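Local coordinates for receptor-like protein kinase ANXUR1 (Arabidopsis thaliana, PDB 6FIG) that probably acts as a cell-surface receptor kinase in plant reproduction, sensing extracellular signals through an ectodomain with a malectin-like fold, at residues Leu6-Ser11 / Ala62-Pro67; Tyr94-Val97 / Val102-Leu105; Ser106-Ala111 / Leu122-Ser127; Ile138-Ser143 / Asn154-Ile159. One frame throughout, in Å; residues are numbered along the deposited sequence.

Contact 1. Residues Leu6-Ser11 / Ala62-Pro67. With CA (calcium ion), chain I.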
loop_
_atom_site.group_PDB
_atom_site.type_symbol
_atom_site.label_atom_id
_atom_site.label_comp_id
_atom_site.label_asym_id
_atom_site.label_seq_id
_atom_site.Cartn_x
_atom_site.Cartn_y
_atom_site.Cartn_z
ATOM N N LEU A 6 7.715 5.309 -11.291
ATOM C CA LEU A 6 7.885 5.455 -12.729
ATOM C C LEU A 6 9.165 4.770 -13.163
ATOM O O LEU A 6 10.249 5.096 -12.665
ATOM C CB LEU A 6 7.951 6.921 -13.114
ATOM C CG LEU A 6 6.856 7.836 -12.574
ATOM C CD1 LEU A 6 7.093 9.259 -13.039
ATOM C CD2 LEU A 6 5.475 7.323 -12.986
ATOM N N SER A 7 9.048 3.803 -14.071
ATOM C CA SER A 7 10.236 3.189 -14.645
ATOM C C SER A 7 10.480 3.906 -15.952
ATOM O O SER A 7 9.712 3.754 -16.913
ATOM C CB SER A 7 10.081 1.689 -14.870
ATOM O OG SER A 7 11.314 1.169 -15.365
ATOM N N CYS A 8 11.517 4.731 -15.970
ATOM C CA CYS A 8 11.766 5.604 -17.085
ATOM C C CYS A 8 12.265 4.779 -18.262
ATOM O O CYS A 8 13.072 3.865 -18.076
ATOM C CB CYS A 8 12.775 6.663 -16.680
ATOM S SG CYS A 8 12.210 7.508 -15.195
ATOM N N GLY A 9 11.727 5.073 -19.433
ATOM C CA GLY A 9 12.088 4.378 -20.665
ATOM C C GLY A 9 11.276 3.135 -20.979
ATOM O O GLY A 9 11.591 2.424 -21.938
ATOM N N THR A 10 10.239 2.852 -20.192
ATOM C CA THR A 10 9.345 1.721 -20.455
ATOM C C THR A 10 8.081 2.214 -21.131
ATOM O O THR A 10 7.748 3.399 -21.080
ATOM C CB THR A 10 8.961 0.962 -19.162
ATOM O OG1 THR A 10 8.330 1.850 -18.228
ATOM C CG2 THR A 10 10.181 0.335 -18.504
ATOM N N SER A 11 7.391 1.293 -21.783
ATOM C CA SER A 11 6.104 1.567 -22.405
ATOM C C SER A 11 4.995 0.623 -21.904
ATOM O O SER A 11 3.873 0.699 -22.388
ATOM C CB SER A 11 6.257 1.439 -23.921
ATOM O OG SER A 11 6.759 0.153 -24.215
ATOM N N ALA A 62 15.502 18.799 -19.249
ATOM C CA ALA A 62 14.170 18.224 -19.340
ATOM C C ALA A 62 13.550 18.243 -17.963
ATOM O O ALA A 62 14.266 18.138 -16.952
ATOM C CB ALA A 62 14.263 16.800 -19.874
ATOM N N THR A 63 12.230 18.379 -17.905
ATOM C CA THR A 63 11.522 18.464 -16.621
ATOM C C THR A 63 10.341 17.501 -16.609
ATOM O O THR A 63 9.594 17.403 -17.609
ATOM C CB THR A 63 11.016 19.899 -16.352
ATOM O OG1 THR A 63 12.129 20.807 -16.342
ATOM C CG2 THR A 63 10.250 19.991 -15.013
ATOM N N TYR A 64 10.178 16.809 -15.482
ATOM C CA TYR A 64 8.949 16.116 -15.121
ATOM C C TYR A 64 8.103 17.026 -14.233
ATOM O O TYR A 64 8.648 17.772 -13.414
ATOM C CB TYR A 64 9.220 14.859 -14.312
ATOM C CG TYR A 64 9.962 13.773 -15.047
ATOM C CD1 TYR A 64 9.281 12.740 -15.670
ATOM C CD2 TYR A 64 11.330 13.773 -15.096
ATOM C CE1 TYR A 64 9.953 11.724 -16.315
ATOM C CE2 TYR A 64 12.027 12.776 -15.757
ATOM C CZ TYR A 64 11.324 11.751 -16.363
ATOM O OH TYR A 64 12.000 10.763 -17.007
ATOM N N GLU A 65 6.787 16.913 -14.360
ATOM C CA GLU A 65 5.847 17.558 -13.454
ATOM C C GLU A 65 4.941 16.487 -12.857
ATOM O O GLU A 65 4.221 15.788 -13.581
ATOM C CB GLU A 65 5.048 18.647 -14.165
ATOM C CG GLU A 65 5.871 19.912 -14.362
ATOM C CD GLU A 65 5.096 21.094 -14.934
ATOM O OE1 GLU A 65 3.858 21.028 -15.072
ATOM O OE2 GLU A 65 5.753 22.105 -15.243
ATOM N N ILE A 66 4.989 16.355 -11.531
ATOM C CA ILE A 66 4.257 15.308 -10.842
ATOM C C ILE A 66 3.251 15.955 -9.890
ATOM O O ILE A 66 3.651 16.745 -9.036
ATOM C CB ILE A 66 5.251 14.383 -10.119
ATOM C CG1 ILE A 66 5.990 13.558 -11.199
ATOM C CG2 ILE A 66 4.551 13.458 -9.124
ATOM C CD1 ILE A 66 7.182 12.823 -10.696
ATOM N N PRO A 67 1.956 15.608 -10.011
ATOM C CA PRO A 67 0.995 16.195 -9.078
ATOM C C PRO A 67 1.221 15.729 -7.639
ATOM O O PRO A 67 1.449 14.546 -7.409
ATOM C CB PRO A 67 -0.367 15.702 -9.603
ATOM C CG PRO A 67 -0.127 15.231 -10.982
ATOM C CD PRO A 67 1.289 14.750 -11.012
HETATM CA CA CA I . 13.576 2.225 -16.227
#
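Cys8 and Tyr64 meet at the ends of their side chains, with the sulfur near the phenol oxygen. Cys8 can be followed outward. Its CB lies 4.2 Å from Tyr64 OH. Its SG comes closer, 3.7 Å from Tyr64 OH, and sits 4.5 Å from Tyr64 CZ. The sulfur approaches the ring obliquely. This is van der Waals contact. The torsion that puts SG there turns it away from the carbonyl carbon (chi1 -54°), which points the sulfur at Tyr64 of strand 62-67, while the carbonyl oxygen of Cys8 binds the calcium ion. The phenol oxygen has its own polar partner, a hydrogen bond to Asp25. A second touch joins two methyl groups, with Leu6 CD1 4.3 Å from Ile66 CD1. Both contacts are buried; the methyl pair is the looser.

The backbone of Cys8 and the side chain of Ser7 hold the metal. Cys8 O binds it at 2.5 Å, and Ser7 OG binds it at 2.6 Å. The Ser7 hydroxyl stands opposite its own backbone N (chi1 -177°), which carries OG to the calcium ion. Pro51, Thr54 and Asn154 complete the site. The chain then reverses in a type II beta turn from Ser7 to Thr10, with Gly9 at its third position. Thr10 OG1 donates to Ser7 O over 2.7 Å, tilted 25° from the carbonyl plane, and so braces the turn.

Strand 4-7 pairs with 151-161, whereas 62-67 belongs to the five-stranded antiparallel sheet. The contact is therefore face-to-face packing between two layers of a malectin-like beta-sandwich, beside its calcium site.

Contact 2. Residues Tyr94-Val97 / Val102-Leu105. With NAG (2-acetamido-2-deoxy-beta-D-glucopyranose), chain C.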
loop_
_atom_site.group_PDB
_atom_site.type_symbol
_atom_site.label_atom_id
_atom_site.label_comp_id
_atom_site.label_asym_id
_atom_site.label_seq_id
_atom_site.Cartn_x
_atom_site.Cartn_y
_atom_site.Cartn_z
ATOM N N TYR A 94 27.461 13.700 -16.613
ATOM C CA TYR A 94 27.543 14.571 -15.460
ATOM C C TYR A 94 26.293 15.431 -15.546
ATOM O O TYR A 94 26.036 16.016 -16.598
ATOM C CB TYR A 94 28.779 15.458 -15.512
ATOM C CG TYR A 94 30.081 14.733 -15.271
ATOM C CD1 TYR A 94 30.599 14.603 -13.982
ATOM C CD2 TYR A 94 30.794 14.171 -16.335
ATOM C CE1 TYR A 94 31.795 13.939 -13.756
ATOM C CE2 TYR A 94 31.994 13.502 -16.116
ATOM C CZ TYR A 94 32.474 13.380 -14.820
ATOM O OH TYR A 94 33.663 12.727 -14.611
ATOM N N PHE A 95 25.520 15.506 -14.475
ATOM C CA PHE A 95 24.305 16.327 -14.503
ATOM C C PHE A 95 23.809 16.790 -13.147
ATOM O O PHE A 95 24.289 16.354 -12.083
ATOM C CB PHE A 95 23.205 15.611 -15.284
ATOM C CG PHE A 95 22.789 14.299 -14.705
ATOM C CD1 PHE A 95 23.470 13.136 -15.031
ATOM C CD2 PHE A 95 21.656 14.211 -13.908
ATOM C CE1 PHE A 95 23.048 11.908 -14.533
ATOM C CE2 PHE A 95 21.225 12.991 -13.400
ATOM C CZ PHE A 95 21.928 11.838 -13.726
ATOM N N THR A 96 22.857 17.716 -13.206
ATOM C CA THR A 96 22.216 18.284 -12.053
ATOM C C THR A 96 20.785 17.795 -12.027
ATOM O O THR A 96 20.162 17.594 -13.070
ATOM C CB THR A 96 22.275 19.831 -12.118
ATOM O OG1 THR A 96 23.643 20.254 -12.044
ATOM C CG2 THR A 96 21.471 20.536 -11.017
ATOM N N VAL A 97 20.260 17.580 -10.822
ATOM C CA VAL A 97 18.835 17.341 -10.635
ATOM C C VAL A 97 18.344 18.284 -9.554
ATOM O O VAL A 97 18.947 18.357 -8.451
ATOM C CB VAL A 97 18.491 15.893 -10.234
ATOM C CG1 VAL A 97 16.975 15.714 -10.166
ATOM C CG2 VAL A 97 19.152 14.886 -11.170
ATOM N N VAL A 102 15.030 22.935 -4.761
ATOM C CA VAL A 102 16.041 22.185 -3.981
ATOM C C VAL A 102 16.992 21.488 -4.967
ATOM O O VAL A 102 16.538 20.704 -5.806
ATOM C CB VAL A 102 15.378 21.132 -3.041
ATOM C CG1 VAL A 102 16.423 20.449 -2.167
ATOM C CG2 VAL A 102 14.318 21.779 -2.140
ATOM N N THR A 103 18.284 21.760 -4.874
ATOM C CA THR A 103 19.272 21.034 -5.660
ATOM C C THR A 103 19.620 19.732 -4.962
ATOM O O THR A 103 20.087 19.739 -3.808
ATOM C CB THR A 103 20.549 21.847 -5.907
ATOM O OG1 THR A 103 20.233 23.033 -6.661
ATOM C CG2 THR A 103 21.570 21.022 -6.692
ATOM N N LEU A 104 19.382 18.620 -5.642
ATOM C CA LEU A 104 19.626 17.281 -5.114
ATOM C C LEU A 104 20.982 16.771 -5.522
ATOM O O LEU A 104 21.735 16.220 -4.696
ATOM C CB LEU A 104 18.551 16.300 -5.618
ATOM C CG LEU A 104 17.116 16.767 -5.391
ATOM C CD1 LEU A 104 16.143 15.776 -5.990
ATOM C CD2 LEU A 104 16.801 17.020 -3.929
ATOM N N LEU A 105 21.277 16.900 -6.811
ATOM C CA LEU A 105 22.498 16.390 -7.393
ATOM C C LEU A 105 23.093 17.463 -8.276
ATOM O O LEU A 105 22.358 18.213 -8.914
ATOM C CB LEU A 105 22.193 15.151 -8.215
ATOM C CG LEU A 105 21.651 13.956 -7.458
ATOM C CD1 LEU A 105 21.104 12.922 -8.444
ATOM C CD2 LEU A 105 22.719 13.365 -6.573
HETATM C C1 NAG C . 32.750 17.002 -11.507
HETATM C C2 NAG C . 33.822 18.033 -11.187
HETATM C C3 NAG C . 35.208 17.527 -11.581
HETATM C C4 NAG C . 35.460 16.125 -11.036
HETATM C C5 NAG C . 34.337 15.190 -11.463
HETATM C C6 NAG C . 34.484 13.771 -10.915
HETATM C C7 NAG C . 32.951 20.329 -11.359
HETATM C C8 NAG C . 32.696 21.465 -12.303
HETATM N N2 NAG C . 33.509 19.252 -11.914
HETATM O O3 NAG C . 36.211 18.430 -11.109
HETATM O O4 NAG C . 36.715 15.669 -11.576
HETATM O O5 NAG C . 33.096 15.717 -10.993
HETATM O O6 NAG C . 34.408 13.784 -9.488
HETATM O O7 NAG C . 32.678 20.415 -10.181
#
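Val97 and Leu105 form an antiparallel hydrogen-bonded pair, and the carbonyl of Val97 serves two donors. Leu104 N reaches Val97 O at 2.9 Å, almost in line with the carbonyl bond (C=O...N 160°). Leu105 N reaches the same Val97 O at 3.2 Å, within the carbonyl plane and on a lone pair. Two successive residues thus face one, which is a classic beta bulge. In return, Val97 N donates to Leu105 O over 2.9 Å. This donor stands 39° out of the plane of the accepting carbonyl, off its lone pairs. Leu105 O also receives a CA-H...O contact from Thr96 CA at 3.1 Å.

Side chains follow the pairing. Val97 and Leu105 run alongside each other and point the same way, with Val97 CG2 3.9 Å from Leu105 CD1. Leu104 CD1 rests more loosely near Val97 CG1.

The other flank of strand 95-99 is held by strand 135-142, where the backbone of Thr96 is hydrogen-bonded to that of Thr141 (Thr96 N to Thr141 O). Strand 102-108 is the outermost of this five-stranded sheet within the chain. Val97, Leu104 and Leu105 reach strand 73-80 of the facing layer, through Leu78, Leu76 and Phe80.

Contact 3. Residues Ser106-Ala111 / Leu122-Ser127. With NAG (2-acetamido-2-deoxy-beta-D-glucopyranose), chain C.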
loop_
_atom_site.group_PDB
_atom_site.type_symbol
_atom_site.label_atom_id
_atom_site.label_comp_id
_atom_site.label_asym_id
_atom_site.label_seq_id
_atom_site.Cartn_x
_atom_site.Cartn_y
_atom_site.Cartn_z
ATOM N N SER A 106 24.421 17.548 -8.332
ATOM C CA SER A 106 25.116 18.589 -9.090
ATOM C C SER A 106 26.449 18.020 -9.531
ATOM O O SER A 106 27.169 17.444 -8.701
ATOM C CB SER A 106 25.330 19.854 -8.253
ATOM O OG SER A 106 26.017 20.871 -8.981
ATOM N N ASN A 107 26.757 18.120 -10.820
ATOM C CA ASN A 107 27.949 17.476 -11.389
ATOM C C ASN A 107 28.037 15.979 -11.054
ATOM O O ASN A 107 29.122 15.423 -10.842
ATOM C CB ASN A 107 29.204 18.191 -10.888
ATOM C CG ASN A 107 30.442 17.794 -11.664
ATOM O OD1 ASN A 107 30.457 17.817 -12.893
ATOM N ND2 ASN A 107 31.483 17.416 -10.942
ATOM N N PHE A 108 26.884 15.336 -11.038
ATOM C CA PHE A 108 26.736 13.967 -10.559
ATOM C C PHE A 108 27.169 12.949 -11.596
ATOM O O PHE A 108 26.632 12.921 -12.713
ATOM C CB PHE A 108 25.285 13.739 -10.174
ATOM C CG PHE A 108 24.924 12.302 -9.931
ATOM C CD1 PHE A 108 25.533 11.587 -8.901
ATOM C CD2 PHE A 108 23.948 11.674 -10.712
ATOM C CE1 PHE A 108 25.191 10.274 -8.660
ATOM C CE2 PHE A 108 23.611 10.346 -10.484
ATOM C CZ PHE A 108 24.230 9.648 -9.437
ATOM N N SER A 109 28.129 12.106 -11.209
ATOM C CA SER A 109 28.595 10.989 -12.019
ATOM C C SER A 109 28.124 9.705 -11.362
ATOM O O SER A 109 28.690 9.263 -10.350
ATOM C CB SER A 109 30.119 10.966 -12.128
ATOM O OG SER A 109 30.557 9.811 -12.847
ATOM N N ALA A 110 27.102 9.096 -11.941
ATOM C CA ALA A 110 26.639 7.790 -11.492
ATOM C C ALA A 110 27.734 6.721 -11.635
ATOM O O ALA A 110 27.897 5.858 -10.754
ATOM C CB ALA A 110 25.410 7.374 -12.274
ATOM N N ALA A 111 28.485 6.803 -12.729
ATOM C CA ALA A 111 29.555 5.841 -13.023
ATOM C C ALA A 111 30.603 5.850 -11.913
ATOM O O ALA A 111 30.898 4.806 -11.322
ATOM C CB ALA A 111 30.189 6.148 -14.370
ATOM N N LEU A 122 22.389 2.630 -8.022
ATOM C CA LEU A 122 22.224 3.597 -6.922
ATOM C C LEU A 122 20.761 3.946 -6.772
ATOM O O LEU A 122 20.043 4.060 -7.768
ATOM C CB LEU A 122 22.952 4.920 -7.218
ATOM C CG LEU A 122 24.427 4.872 -7.575
ATOM C CD1 LEU A 122 24.898 6.226 -8.077
ATOM C CD2 LEU A 122 25.275 4.418 -6.400
ATOM N N VAL A 123 20.325 4.147 -5.526
ATOM C CA VAL A 123 19.036 4.741 -5.244
ATOM C C VAL A 123 19.303 5.941 -4.330
ATOM O O VAL A 123 19.782 5.782 -3.193
ATOM C CB VAL A 123 18.048 3.779 -4.563
ATOM C CG1 VAL A 123 16.679 4.435 -4.435
ATOM C CG2 VAL A 123 17.970 2.448 -5.305
ATOM N N LYS A 124 19.047 7.133 -4.832
ATOM C CA LYS A 124 19.152 8.350 -4.058
ATOM C C LYS A 124 17.770 8.617 -3.495
ATOM O O LYS A 124 16.794 8.594 -4.229
ATOM C CB LYS A 124 19.591 9.536 -4.921
ATOM C CG LYS A 124 20.927 9.387 -5.624
ATOM C CD LYS A 124 22.100 9.510 -4.693
ATOM C CE LYS A 124 23.378 9.620 -5.519
ATOM N NZ LYS A 124 24.593 9.846 -4.721
ATOM N N GLU A 125 17.656 8.869 -2.187
ATOM C CA GLU A 125 16.375 9.096 -1.570
ATOM C C GLU A 125 16.408 10.394 -0.792
ATOM O O GLU A 125 17.364 10.627 -0.005
ATOM C CB GLU A 125 16.019 7.950 -0.619
ATOM C CG GLU A 125 14.685 8.123 0.082
ATOM C CD GLU A 125 14.386 7.016 1.061
ATOM O OE1 GLU A 125 14.718 7.216 2.232
ATOM O OE2 GLU A 125 13.807 5.973 0.688
ATOM N N TYR A 126 15.367 11.187 -0.962
ATOM C CA TYR A 126 15.229 12.490 -0.341
ATOM C C TYR A 126 13.880 12.591 0.330
ATOM O O TYR A 126 12.917 11.976 -0.111
ATOM C CB TYR A 126 15.385 13.592 -1.387
ATOM C CG TYR A 126 16.639 13.457 -2.171
ATOM C CD1 TYR A 126 17.848 14.002 -1.702
ATOM C CD2 TYR A 126 16.667 12.761 -3.371
ATOM C CE1 TYR A 126 19.020 13.845 -2.405
ATOM C CE2 TYR A 126 17.829 12.597 -4.081
ATOM C CZ TYR A 126 19.012 13.138 -3.600
ATOM O OH TYR A 126 20.178 12.956 -4.278
ATOM N N SER A 127 13.800 13.394 1.388
ATOM C CA SER A 127 12.550 13.749 2.013
ATOM C C SER A 127 12.384 15.250 1.879
ATOM O O SER A 127 13.154 16.032 2.464
ATOM C CB SER A 127 12.467 13.334 3.479
ATOM O OG SER A 127 11.227 13.754 4.033
HETATM C C1 NAG C . 32.750 17.002 -11.507
HETATM C C2 NAG C . 33.822 18.033 -11.187
HETATM C C3 NAG C . 35.208 17.527 -11.581
HETATM C C4 NAG C . 35.460 16.125 -11.036
HETATM C C5 NAG C . 34.337 15.190 -11.463
HETATM C C6 NAG C . 34.484 13.771 -10.915
HETATM C C7 NAG C . 32.951 20.329 -11.359
HETATM C C8 NAG C . 32.696 21.465 -12.303
HETATM N N2 NAG C . 33.509 19.252 -11.914
HETATM O O3 NAG C . 36.211 18.430 -11.109
HETATM O O4 NAG C . 36.715 15.669 -11.576
HETATM O O5 NAG C . 33.096 15.717 -10.993
HETATM O O6 NAG C . 34.408 13.784 -9.488
HETATM O O7 NAG C . 32.678 20.415 -10.181
#
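The Phe108 ring has Leu122 at its edge and backbone over one face. Leu122 CD1 lies in the ring plane, 3.7 Å from Phe108 CZ. Ala110 N sits above the centre of one face, 3.8 Å from the plane, as the chain folds back into its helix. Lys124 brings its aliphatic end in obliquely, with Lys124 CE 3.7 Å from Phe108 CE1. The lysine chain bends at chi2 (-74°) and slides past the ring in the opposite direction. The same Leu122 CD1 also reaches Ala110 CB at 4.4 Å, so one methyl fills the corner between ring and helix start.

One residue before the ring, Asn107 ND2 is bonded covalently to C1 of the sugar at 1.4 Å. Asn107, Phe108 and Ser109 form the N-glycosylation sequon. Asn107 and Phe108 both face Phe95, a G1 beta bulge. Asn107 is partly exposed and carries the glycan, and the buried Phe108 packs toward strand 122-128. Ser109 is the N-cap, its OG accepting from Ile112 N.

Phe95 meets the Phe108 ring edge-to-face, and Phe80 of strand 73-80 meets it too. The contact thus joins the end of strand 102-108 and the start of helix 110-117 to strand 122-128, which pairs with 73-80.

Contact 4. Residues Ile138-Ser143 / Asn154-Ile159. With CA (calcium ion), chain I.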
loop_
_atom_site.group_PDB
_atom_site.type_symbol
_atom_site.label_atom_id
_atom_site.label_comp_id
_atom_site.label_asym_id
_atom_site.label_seq_id
_atom_site.Cartn_x
_atom_site.Cartn_y
_atom_site.Cartn_z
ATOM N N ILE A 138 10.677 18.200 -11.423
ATOM C CA ILE A 138 11.963 17.525 -11.285
ATOM C C ILE A 138 12.724 17.792 -12.569
ATOM O O ILE A 138 12.326 17.313 -13.642
ATOM C CB ILE A 138 11.836 16.007 -11.090
ATOM C CG1 ILE A 138 10.950 15.694 -9.891
ATOM C CG2 ILE A 138 13.223 15.396 -10.921
ATOM C CD1 ILE A 138 10.579 14.234 -9.806
ATOM N N LYS A 139 13.788 18.583 -12.457
ATOM C CA LYS A 139 14.530 19.084 -13.619
ATOM C C LYS A 139 15.877 18.414 -13.711
ATOM O O LYS A 139 16.660 18.457 -12.740
ATOM C CB LYS A 139 14.730 20.590 -13.543
ATOM C CG LYS A 139 15.477 21.148 -14.746
ATOM C CD LYS A 139 15.515 22.659 -14.749
ATOM C CE LYS A 139 15.736 23.128 -16.169
ATOM N NZ LYS A 139 16.075 24.566 -16.307
ATOM N N PHE A 140 16.152 17.810 -14.870
ATOM C CA PHE A 140 17.427 17.203 -15.203
ATOM C C PHE A 140 18.195 18.119 -16.137
ATOM O O PHE A 140 17.705 18.443 -17.208
ATOM C CB PHE A 140 17.220 15.833 -15.875
ATOM C CG PHE A 140 16.732 14.771 -14.935
ATOM C CD1 PHE A 140 15.394 14.710 -14.561
ATOM C CD2 PHE A 140 17.619 13.832 -14.377
ATOM C CE1 PHE A 140 14.935 13.730 -13.684
ATOM C CE2 PHE A 140 17.168 12.855 -13.506
ATOM C CZ PHE A 140 15.827 12.806 -13.135
ATOM N N THR A 141 19.396 18.539 -15.756
ATOM C CA THR A 141 20.200 19.442 -16.559
ATOM C C THR A 141 21.584 18.865 -16.797
ATOM O O THR A 141 22.396 18.842 -15.868
ATOM C CB THR A 141 20.375 20.809 -15.884
ATOM O OG1 THR A 141 19.092 21.347 -15.594
ATOM C CG2 THR A 141 21.169 21.764 -16.773
ATOM N N PRO A 142 21.879 18.406 -18.029
ATOM C CA PRO A 142 23.234 17.964 -18.351
ATOM C C PRO A 142 24.262 19.059 -18.037
ATOM O O PRO A 142 23.958 20.254 -18.180
ATOM C CB PRO A 142 23.167 17.692 -19.865
ATOM C CG PRO A 142 21.741 17.371 -20.112
ATOM C CD PRO A 142 20.966 18.257 -19.182
ATOM N N SER A 143 25.450 18.668 -17.592
ATOM C CA SER A 143 26.495 19.634 -17.291
ATOM C C SER A 143 26.815 20.497 -18.522
ATOM O O SER A 143 27.036 19.973 -19.604
ATOM C CB SER A 143 27.782 18.931 -16.858
ATOM O OG SER A 143 28.845 19.865 -16.723
ATOM N N ASN A 154 16.727 6.029 -14.513
ATOM C CA ASN A 154 16.088 4.719 -14.703
ATOM C C ASN A 154 14.738 4.595 -14.021
ATOM O O ASN A 154 13.832 3.919 -14.527
ATOM C CB ASN A 154 17.006 3.613 -14.228
ATOM C CG ASN A 154 18.318 3.610 -14.972
ATOM O OD1 ASN A 154 19.256 4.287 -14.565
ATOM N ND2 ASN A 154 18.381 2.872 -16.077
ATOM N N GLY A 155 14.587 5.273 -12.889
ATOM C CA GLY A 155 13.355 5.214 -12.130
ATOM C C GLY A 155 13.165 6.419 -11.244
ATOM O O GLY A 155 14.136 7.001 -10.749
ATOM N N ILE A 156 11.906 6.783 -11.053
ATOM C CA ILE A 156 11.529 7.877 -10.149
ATOM C C ILE A 156 10.376 7.412 -9.272
ATOM O O ILE A 156 9.394 6.921 -9.793
ATOM C CB ILE A 156 11.120 9.150 -10.923
ATOM C CG1 ILE A 156 12.277 9.654 -11.785
ATOM C CG2 ILE A 156 10.675 10.246 -9.960
ATOM C CD1 ILE A 156 11.913 10.794 -12.718
ATOM N N GLU A 157 10.494 7.564 -7.943
ATOM C CA GLU A 157 9.333 7.422 -7.054
ATOM C C GLU A 157 9.057 8.705 -6.305
ATOM O O GLU A 157 9.987 9.388 -5.874
ATOM C CB GLU A 157 9.484 6.313 -6.017
ATOM C CG GLU A 157 9.664 4.919 -6.536
ATOM C CD GLU A 157 9.562 3.938 -5.384
ATOM O OE1 GLU A 157 10.605 3.620 -4.799
ATOM O OE2 GLU A 157 8.421 3.551 -5.048
ATOM N N VAL A 158 7.783 9.039 -6.204
ATOM C CA VAL A 158 7.287 10.110 -5.353
ATOM C C VAL A 158 6.226 9.531 -4.460
ATOM O O VAL A 158 5.243 8.997 -4.941
ATOM C CB VAL A 158 6.742 11.276 -6.183
ATOM C CG1 VAL A 158 6.217 12.370 -5.260
ATOM C CG2 VAL A 158 7.836 11.816 -7.081
ATOM N N ILE A 159 6.426 9.646 -3.144
ATOM C CA ILE A 159 5.611 8.969 -2.136
ATOM C C ILE A 159 5.280 9.992 -1.057
ATOM O O ILE A 159 6.191 10.497 -0.391
ATOM C CB ILE A 159 6.400 7.813 -1.498
ATOM C CG1 ILE A 159 6.849 6.781 -2.558
ATOM C CG2 ILE A 159 5.591 7.131 -0.405
ATOM C CD1 ILE A 159 8.054 5.975 -2.148
HETATM CA CA CA I . 13.576 2.225 -16.227
#
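Asn154 O, two residues ahead of the Ile156 that meets Ile138 and Phe140, binds the calcium ion at 2.4 Å as one of six ligand atoms. The rest of Asn154 is held as well. Its OD1 accepts from Tyr81 N, and its ND2 is hydrogen-bonded to Tyr85 OH. Asn154 and Gly155 both face Tyr79, a classic beta bulge that interrupts strand 151-161 beside the metal.

The touch across the contact is purely apolar. Ile138 CD1 lies 4.0 Å from Ile156 CG2, and the two side chains pass each other in opposite directions. Ile156 uses both branches. With chi1 at -60°, its CG2 lies opposite the backbone N and takes Ile138, while the CG1 arm sends CD1 toward Phe140. There Ile156 CD1 approaches Phe140 CE1 to 4.3 Å, obliquely to the ring.

Leu76 packs against both Ile138 and Ile156. Glu157, which follows Ile156, has its CB directed away from this interface, and its carboxylate forms salt bridges with Lys20 and Arg77.

The chemistry implies a division between the two sides of the strand. Undirected hydrocarbon packing joins Ile156 to the facing sheet, and Glu157 makes its salt bridges on the other side. At the bulge, the metal bond and the two side-chain hydrogen bonds of Asn154 hold the chain.

The four contacts follow in series along the chain, and none nests in or crosses another. Contact 1 closes the longest loop, bringing strand 4-7 to 62-67. Contact 2 closes the tight hairpin 95-99/102-108, and contact 3 continues from its second strand through helix 110-117 to strand 122-128. Contact 4 then joins strands 135-142 and 151-161. Contacts 1, 3 and 4 span two layers, whereas contact 2 lies within one. Contacts 1 and 4 are stitched together in both layers, since 4-7 neighbours 151-161 and 62-67 neighbours 135-142, and they share the calcium ion. Contact 4 also borders contact 2, while contacts 2 and 3 share a glycan.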